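Local coordinates for protein Protease/Reverse transcriptase/ribonuclease H (Eastern chimpanzee simian foamy virus, PDB 7KSF) that combines an aspartyl protease with a reverse transcriptase and ribonuclease H in one chain, copying viral RNA into DNA and probably cleaving viral polyproteins during maturation, at residues A[238-243]-A[359-364]; A[242-247]-A[313-318]; A[110-115]-A[347-352]. The protein carries 1 engineered substitution. One frame throughout, in Å; residues are numbered along the deposited sequence.

Contact 1 of 3, residues A[238-243]-A[359-364]; sequences IVRQKY and ITKEGR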
# COMPACT_ATOMS: atom_id res chain seq x y z
N ILE A 238 4.18 8.55 16.47
CA ILE A 238 5.25 8.18 15.55
C ILE A 238 6.41 9.17 15.67
O ILE A 238 6.27 10.28 16.21
CB ILE A 238 4.75 8.12 14.10
CG1 ILE A 238 4.26 9.51 13.66
CG2 ILE A 238 3.64 7.10 13.97
CD1 ILE A 238 3.79 9.57 12.24
N VAL A 239 7.57 8.75 15.17
CA VAL A 239 8.78 9.57 15.16
C VAL A 239 9.42 9.42 13.78
O VAL A 239 9.99 8.38 13.48
CB VAL A 239 9.78 9.17 16.25
CG1 VAL A 239 11.06 10.01 16.14
CG2 VAL A 239 9.17 9.32 17.63
N ARG A 240 9.35 10.49 12.98
CA ARG A 240 9.94 10.45 11.61
C ARG A 240 11.40 10.92 11.66
O ARG A 240 11.62 12.12 11.92
CB ARG A 240 9.12 11.32 10.65
CG ARG A 240 8.42 10.54 9.55
CD ARG A 240 7.02 11.07 9.27
NE ARG A 240 6.86 12.46 9.68
CZ ARG A 240 6.27 13.40 8.95
NH1 ARG A 240 5.78 13.10 7.76
NH2 ARG A 240 6.17 14.63 9.42
N GLN A 241 12.35 10.01 11.42
CA GLN A 241 13.77 10.35 11.42
C GLN A 241 14.31 10.38 9.99
O GLN A 241 13.56 10.61 9.04
CB GLN A 241 14.56 9.36 12.27
CG GLN A 241 14.08 9.25 13.72
CD GLN A 241 14.80 10.19 14.66
OE1 GLN A 241 15.94 9.93 15.05
NE2 GLN A 241 14.15 11.28 15.04
N LYS A 242 15.62 10.17 9.84
CA LYS A 242 16.24 10.27 8.52
C LYS A 242 15.74 9.15 7.60
O LYS A 242 15.08 9.41 6.59
CB LYS A 242 17.76 10.23 8.65
CG LYS A 242 18.49 10.49 7.34
CD LYS A 242 19.99 10.55 7.56
CE LYS A 242 20.77 10.71 6.26
NZ LYS A 242 22.23 10.58 6.48
N TYR A 243 16.05 7.91 7.94
CA TYR A 243 15.62 6.76 7.15
C TYR A 243 14.39 6.12 7.77
O TYR A 243 14.20 6.16 8.99
CB TYR A 243 16.74 5.72 7.04
CG TYR A 243 18.05 6.28 6.53
CD1 TYR A 243 19.06 6.63 7.42
CD2 TYR A 243 18.28 6.45 5.18
CE1 TYR A 243 20.26 7.13 6.97
CE2 TYR A 243 19.48 6.96 4.72
CZ TYR A 243 20.47 7.30 5.62
OH TYR A 243 21.66 7.80 5.17
N ILE A 359 -1.10 6.94 3.94
CA ILE A 359 -0.33 8.13 3.60
C ILE A 359 1.15 7.80 3.60
O ILE A 359 1.65 7.07 4.47
CB ILE A 359 -0.67 9.27 4.58
CG1 ILE A 359 -2.12 9.72 4.40
CG2 ILE A 359 0.28 10.45 4.41
CD1 ILE A 359 -2.60 10.64 5.49
N THR A 360 1.87 8.32 2.61
CA THR A 360 3.32 8.20 2.57
C THR A 360 3.95 9.20 3.53
O THR A 360 3.50 10.35 3.64
CB THR A 360 3.84 8.44 1.15
OG1 THR A 360 3.73 9.83 0.83
CG2 THR A 360 3.03 7.64 0.14
N LYS A 361 5.00 8.78 4.22
CA LYS A 361 5.59 9.54 5.31
C LYS A 361 6.94 10.09 4.89
O LYS A 361 7.88 9.32 4.66
CB LYS A 361 5.71 8.68 6.56
CG LYS A 361 4.43 7.96 6.91
CD LYS A 361 4.37 7.61 8.38
CE LYS A 361 2.94 7.26 8.80
NZ LYS A 361 2.83 7.08 10.27
N GLU A 362 7.04 11.42 4.81
CA GLU A 362 8.27 12.09 4.41
C GLU A 362 8.63 13.15 5.45
O GLU A 362 7.76 13.70 6.12
CB GLU A 362 8.12 12.74 3.03
CG GLU A 362 9.40 13.33 2.46
CD GLU A 362 9.20 13.96 1.10
OE1 GLU A 362 8.18 13.65 0.45
OE2 GLU A 362 10.06 14.76 0.69
N GLY A 363 9.93 13.41 5.58
CA GLY A 363 10.40 14.41 6.51
C GLY A 363 10.57 13.88 7.92
O GLY A 363 10.52 12.67 8.18
N ARG A 364 10.77 14.81 8.84
CA ARG A 364 10.96 14.51 10.26
C ARG A 364 9.90 15.25 11.06
O ARG A 364 10.20 16.20 11.79
CB ARG A 364 12.37 14.89 10.72
CG ARG A 364 13.50 14.23 9.96
CD ARG A 364 14.84 14.53 10.61
NE ARG A 364 15.96 14.06 9.81
CZ ARG A 364 17.23 14.13 10.20
NH1 ARG A 364 17.54 14.65 11.38
NH2 ARG A 364 18.19 13.67 9.41
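The carbonyl oxygen of Gly363 accepts a hydrogen bond from Lys244 NZ, and the root of the Arg240 side chain packs against it, with CB 3.1 Å and CG 3.3 Å from Gly363 O. Arg240 shows how an arginine can serve by its face as well as by its N-H groups. Kinked at both chi2 and chi3, the chain carries its guanidinium alongside the opposing backbone, where the carbonyl oxygens of Glu362 and Gly363 lie over one face. NH1 comes close to Glu362 O, but at an angle too poor for a hydrogen bond; the polar partner is Gly365 O, reached by NE. Lys361 runs at about a right angle to this arginine, its CB 3.8 Å from Arg240 CD, and then extends to meet Ile238 tip to tip, NZ lying 3.3 Å from Ile238 CD1. At the other end, the CA of Arg364 makes a CH···O contact of 3.0 Å with Arg240 O. The Arg364 chain then lies beside Lys242, pointing the same way, with NH2 3.5 Å from Lys242 CB. No hydrogen bond joins the two segments directly. What results is a crossing of two irregular connections in the reverse transcriptase, one leading from helix 231-237 into strand 243-249, the other following strand 345-349.

Contact 2 of 3, residues A[242-247]-A[313-318]; sequences KYKTTL and YLSHDD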
# COMPACT_ATOMS: atom_id res chain seq x y z
N LYS A 242 15.62 10.17 9.84
CA LYS A 242 16.24 10.27 8.52
C LYS A 242 15.74 9.15 7.60
O LYS A 242 15.08 9.41 6.59
CB LYS A 242 17.76 10.23 8.65
CG LYS A 242 18.49 10.49 7.34
CD LYS A 242 19.99 10.55 7.56
CE LYS A 242 20.77 10.71 6.26
NZ LYS A 242 22.23 10.58 6.48
N TYR A 243 16.05 7.91 7.94
CA TYR A 243 15.62 6.76 7.15
C TYR A 243 14.39 6.12 7.77
O TYR A 243 14.20 6.16 8.99
CB TYR A 243 16.74 5.72 7.04
CG TYR A 243 18.05 6.28 6.53
CD1 TYR A 243 19.06 6.63 7.42
CD2 TYR A 243 18.28 6.45 5.18
CE1 TYR A 243 20.26 7.13 6.97
CE2 TYR A 243 19.48 6.96 4.72
CZ TYR A 243 20.47 7.30 5.62
OH TYR A 243 21.66 7.80 5.17
N LYS A 244 13.56 5.53 6.92
CA LYS A 244 12.33 4.87 7.36
C LYS A 244 12.25 3.49 6.71
O LYS A 244 12.59 3.33 5.54
CB LYS A 244 11.10 5.70 6.99
CG LYS A 244 11.07 7.05 7.69
CD LYS A 244 10.60 8.14 6.75
CE LYS A 244 10.86 9.51 7.34
NZ LYS A 244 10.59 10.58 6.35
N THR A 245 11.80 2.51 7.50
CA THR A 245 11.79 1.12 7.08
C THR A 245 10.48 0.47 7.51
O THR A 245 10.08 0.59 8.67
CB THR A 245 12.96 0.35 7.68
OG1 THR A 245 14.20 0.90 7.20
CG2 THR A 245 12.89 -1.13 7.30
N THR A 246 9.84 -0.23 6.58
CA THR A 246 8.63 -0.99 6.86
C THR A 246 8.83 -2.44 6.42
O THR A 246 9.38 -2.70 5.35
CB THR A 246 7.41 -0.39 6.16
OG1 THR A 246 6.31 -1.31 6.23
CG2 THR A 246 7.71 -0.09 4.71
N LEU A 247 8.39 -3.37 7.26
CA LEU A 247 8.54 -4.80 7.02
C LEU A 247 7.18 -5.46 7.08
O LEU A 247 6.52 -5.44 8.13
CB LEU A 247 9.48 -5.45 8.04
CG LEU A 247 10.94 -5.02 7.99
CD1 LEU A 247 11.69 -5.65 9.14
CD2 LEU A 247 11.54 -5.44 6.66
N TYR A 313 7.09 -0.54 11.74
CA TYR A 313 7.74 0.74 11.44
C TYR A 313 9.01 1.00 12.25
O TYR A 313 9.03 0.82 13.47
CB TYR A 313 6.76 1.89 11.62
CG TYR A 313 7.30 3.24 11.21
CD1 TYR A 313 7.97 4.04 12.12
CD2 TYR A 313 7.14 3.71 9.92
CE1 TYR A 313 8.47 5.28 11.75
CE2 TYR A 313 7.63 4.94 9.54
CZ TYR A 313 8.29 5.72 10.46
OH TYR A 313 8.79 6.95 10.08
N LEU A 314 10.07 1.43 11.56
CA LEU A 314 11.34 1.74 12.19
C LEU A 314 11.90 2.99 11.54
O LEU A 314 11.95 3.07 10.31
CB LEU A 314 12.34 0.58 12.06
CG LEU A 314 13.64 0.79 12.84
CD1 LEU A 314 13.33 1.18 14.28
CD2 LEU A 314 14.49 -0.46 12.79
N SER A 315 12.31 3.96 12.36
CA SER A 315 12.81 5.23 11.84
C SER A 315 13.92 5.72 12.76
O SER A 315 13.65 6.07 13.92
CB SER A 315 11.69 6.26 11.74
OG SER A 315 12.14 7.45 11.14
N HIS A 316 15.15 5.75 12.26
CA HIS A 316 16.29 6.26 13.00
C HIS A 316 17.03 7.28 12.15
O HIS A 316 17.13 7.13 10.93
CB HIS A 316 17.25 5.15 13.43
CG HIS A 316 16.85 4.46 14.70
ND1 HIS A 316 15.78 3.60 14.78
CD2 HIS A 316 17.39 4.51 15.94
CE1 HIS A 316 15.67 3.15 16.02
NE2 HIS A 316 16.64 3.69 16.74
N ASP A 317 17.54 8.33 12.80
CA ASP A 317 18.22 9.40 12.09
C ASP A 317 19.65 9.02 11.73
O ASP A 317 20.12 9.34 10.63
CB ASP A 317 18.19 10.69 12.92
CG ASP A 317 18.69 10.48 14.34
OD1 ASP A 317 18.70 9.32 14.81
OD2 ASP A 317 19.06 11.48 14.99
N ASP A 318 20.35 8.36 12.63
CA ASP A 318 21.73 7.98 12.37
C ASP A 318 21.77 6.84 11.36
O ASP A 318 21.12 5.81 11.58
CB ASP A 318 22.41 7.57 13.67
CG ASP A 318 23.91 7.77 13.63
OD1 ASP A 318 24.52 7.49 12.58
OD2 ASP A 318 24.48 8.23 14.65
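Lys244 leaves its strand on the same face of the sheet as Tyr313 and Ser315, and its course from root to tip is a small lesson in how a lysine can be lodged in a protein interior. CB passes 4.1 Å from Tyr313 OH. CG, set anti to the carbonyl carbon (chi1 -63°), packs near two hydroxyls, 3.3 Å from Tyr313 OH and 3.6 Å from Ser315 OG. The chain then bends at chi2; CD still runs alongside the tyrosine, the two side chains pointing the same way, and NZ travels on to the backbone oxygen of Lys350, with a weaker bond to Lys361 O; such carbonyl partners probably offset the cost of burying an ammonium group. Ser315 OG also donates to Tyr243 O, from above the carbonyl plane (36° out of it), and has a further partner in Gln241 N.

The strands beneath are held by the hydrogen-bonded pair Thr245 and Leu314, whose two bonds are Thr245 N to Leu314 O at 2.9 Å and Leu314 N to Thr245 O at 3.0 Å. On the face carrying Thr245, Leu314 and Tyr243 lies helix 319-336; its His322 bonds to Thr245 OG1, and Asp318 sits at its N-cap, with a weak bond from Lys320 N to Asp318 OD1. Just beyond the paired strands, Asp317 O rests against Lys242, 3.2 Å from its CB, and His316 O lies at the edge of the Tyr243 ring. With axes 164° apart, these are neighbouring antiparallel strands of the reverse transcriptase palm; strand 311-316 runs on from the turn bearing the YVDD sequence, a signature that in this family marks the polymerase active site.

Contact 3 of 3, residues A[110-115]-A[347-352]; sequences LSKTAL and IGQKTV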
# COMPACT_ATOMS: atom_id res chain seq x y z
N LEU A 110 17.31 -3.19 -2.64
CA LEU A 110 18.63 -2.58 -2.73
C LEU A 110 18.63 -1.39 -3.68
O LEU A 110 19.40 -0.44 -3.49
CB LEU A 110 19.66 -3.61 -3.16
CG LEU A 110 20.04 -4.68 -2.13
CD1 LEU A 110 20.93 -5.74 -2.76
CD2 LEU A 110 20.71 -4.05 -0.92
N SER A 111 17.79 -1.43 -4.72
CA SER A 111 17.74 -0.32 -5.67
C SER A 111 17.20 0.95 -5.03
O SER A 111 17.83 2.01 -5.11
CB SER A 111 16.89 -0.72 -6.88
OG SER A 111 16.62 0.39 -7.70
N LYS A 112 16.05 0.85 -4.37
CA LYS A 112 15.37 2.02 -3.83
C LYS A 112 15.88 2.45 -2.46
O LYS A 112 15.33 3.40 -1.89
CB LYS A 112 13.86 1.75 -3.75
CG LYS A 112 13.24 1.29 -5.06
CD LYS A 112 11.73 1.15 -4.94
CE LYS A 112 11.35 0.19 -3.82
NZ LYS A 112 9.88 0.04 -3.68
N THR A 113 16.90 1.80 -1.92
CA THR A 113 17.38 2.14 -0.59
C THR A 113 18.12 3.47 -0.61
O THR A 113 18.97 3.71 -1.47
CB THR A 113 18.30 1.03 -0.06
OG1 THR A 113 17.57 -0.20 0.01
CG2 THR A 113 18.82 1.38 1.32
N ALA A 114 17.78 4.35 0.33
CA ALA A 114 18.39 5.66 0.45
C ALA A 114 19.60 5.67 1.37
O ALA A 114 20.10 6.75 1.70
CB ALA A 114 17.36 6.68 0.94
N LEU A 115 20.07 4.51 1.80
CA LEU A 115 21.23 4.43 2.67
C LEU A 115 22.52 4.64 1.88
O LEU A 115 22.56 4.39 0.67
CB LEU A 115 21.27 3.07 3.37
CG LEU A 115 20.24 2.81 4.46
CD1 LEU A 115 20.30 1.36 4.90
CD2 LEU A 115 20.47 3.74 5.64
N ILE A 347 12.92 -0.88 2.96
CA ILE A 347 14.01 -0.77 3.92
C ILE A 347 14.88 0.43 3.56
O ILE A 347 15.35 0.54 2.43
CB ILE A 347 14.86 -2.06 3.95
CG1 ILE A 347 13.97 -3.27 4.23
CG2 ILE A 347 15.95 -1.94 5.00
CD1 ILE A 347 14.73 -4.58 4.25
N GLY A 348 15.09 1.31 4.54
CA GLY A 348 16.06 2.38 4.41
C GLY A 348 15.76 3.39 3.32
O GLY A 348 16.64 3.70 2.50
N GLN A 349 14.54 3.91 3.30
CA GLN A 349 14.13 4.90 2.32
C GLN A 349 13.78 6.21 3.02
O GLN A 349 13.40 6.22 4.20
CB GLN A 349 12.93 4.40 1.51
CG GLN A 349 13.20 3.14 0.71
CD GLN A 349 11.97 2.64 -0.02
OE1 GLN A 349 12.07 1.83 -0.94
NE2 GLN A 349 10.81 3.12 0.39
N LYS A 350 13.92 7.31 2.28
CA LYS A 350 13.56 8.61 2.84
C LYS A 350 12.07 8.70 3.13
O LYS A 350 11.66 9.43 4.04
CB LYS A 350 13.98 9.73 1.88
CG LYS A 350 15.48 9.90 1.73
CD LYS A 350 15.80 11.14 0.89
CE LYS A 350 15.20 12.39 1.52
NZ LYS A 350 15.52 13.62 0.74
N THR A 351 11.25 7.97 2.38
CA THR A 351 9.81 7.94 2.59
C THR A 351 9.30 6.52 2.38
O THR A 351 9.81 5.78 1.53
CB THR A 351 9.08 8.91 1.65
OG1 THR A 351 7.66 8.72 1.76
CG2 THR A 351 9.51 8.70 0.21
N VAL A 352 8.31 6.15 3.17
CA VAL A 352 7.65 4.85 3.06
C VAL A 352 6.29 5.07 2.41
O VAL A 352 5.59 6.05 2.72
CB VAL A 352 7.50 4.17 4.44
CG1 VAL A 352 8.85 3.67 4.92
CG2 VAL A 352 6.89 5.12 5.46
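Gly348 and Ala114 form the tight centre of this contact, where the backbone hydrogen bond from Ala114 N to Gly348 O is the main polar link between the segments. It is modelled at 2.5 Å, the donor lying almost in line with the C=O bond (161°); at this resolution the short length should not be pressed. Around the same oxygen close Thr113 CG2, at 3.4 Å, and Ala114 CB, also 3.4 Å away. Gly348 takes positive phi (63°), which favours glycine, and with Gln349 forms a G1 beta bulge opposite Lys244; the corner it makes turns the peptide toward residues 113-115. Leu115 closes the inner side, its end coming back toward Gly348 and reaching Tyr243 and Val323.

Outward the contact opens to solvent through Lys112 and Lys350, while Gln349 stays buried. Lys112 curls past the Gln349 amide through its bend at chi3, putting CB 3.3 Å and CE 3.4 Å from Gln349 OE1 without a hydrogen bond. The amide is held from its other end, NE2 donating to Thr351 O at 3.1 Å in the carbonyl plane. Lys350 touches Ala114 CB with its CG before leading away. A main-chain bond flanked by methyl groups, with no salt bridge between the segments, implies that this junction between the end of helix 102-112 and the polymerase sheet relies on backbone shape more than on charge.

In the fold
The three contacts cluster round strand 243-249: contact 2 lies about 8 Å from contact 1 and about 9 Å from contact 3, centre to centre, whereas contacts 1 and 3 are about 12 Å apart. Lys244 ties them together, its NZ standing 2.8 Å from Gly363 O of contact 1 and 2.8 Å from Lys350 O of contact 3. Two further probable hydrogen bonds join neighbours, Gln241 N to Ser315 OG at 2.6 Å and Lys361 N to Val352 O at 3.2 Å. Strands 311-316 and 345-349 both pair with 243-249, so contacts 2 and 3 share one sheet. The calcium site at Gly596 and Glu642 belongs instead to the RNase H region.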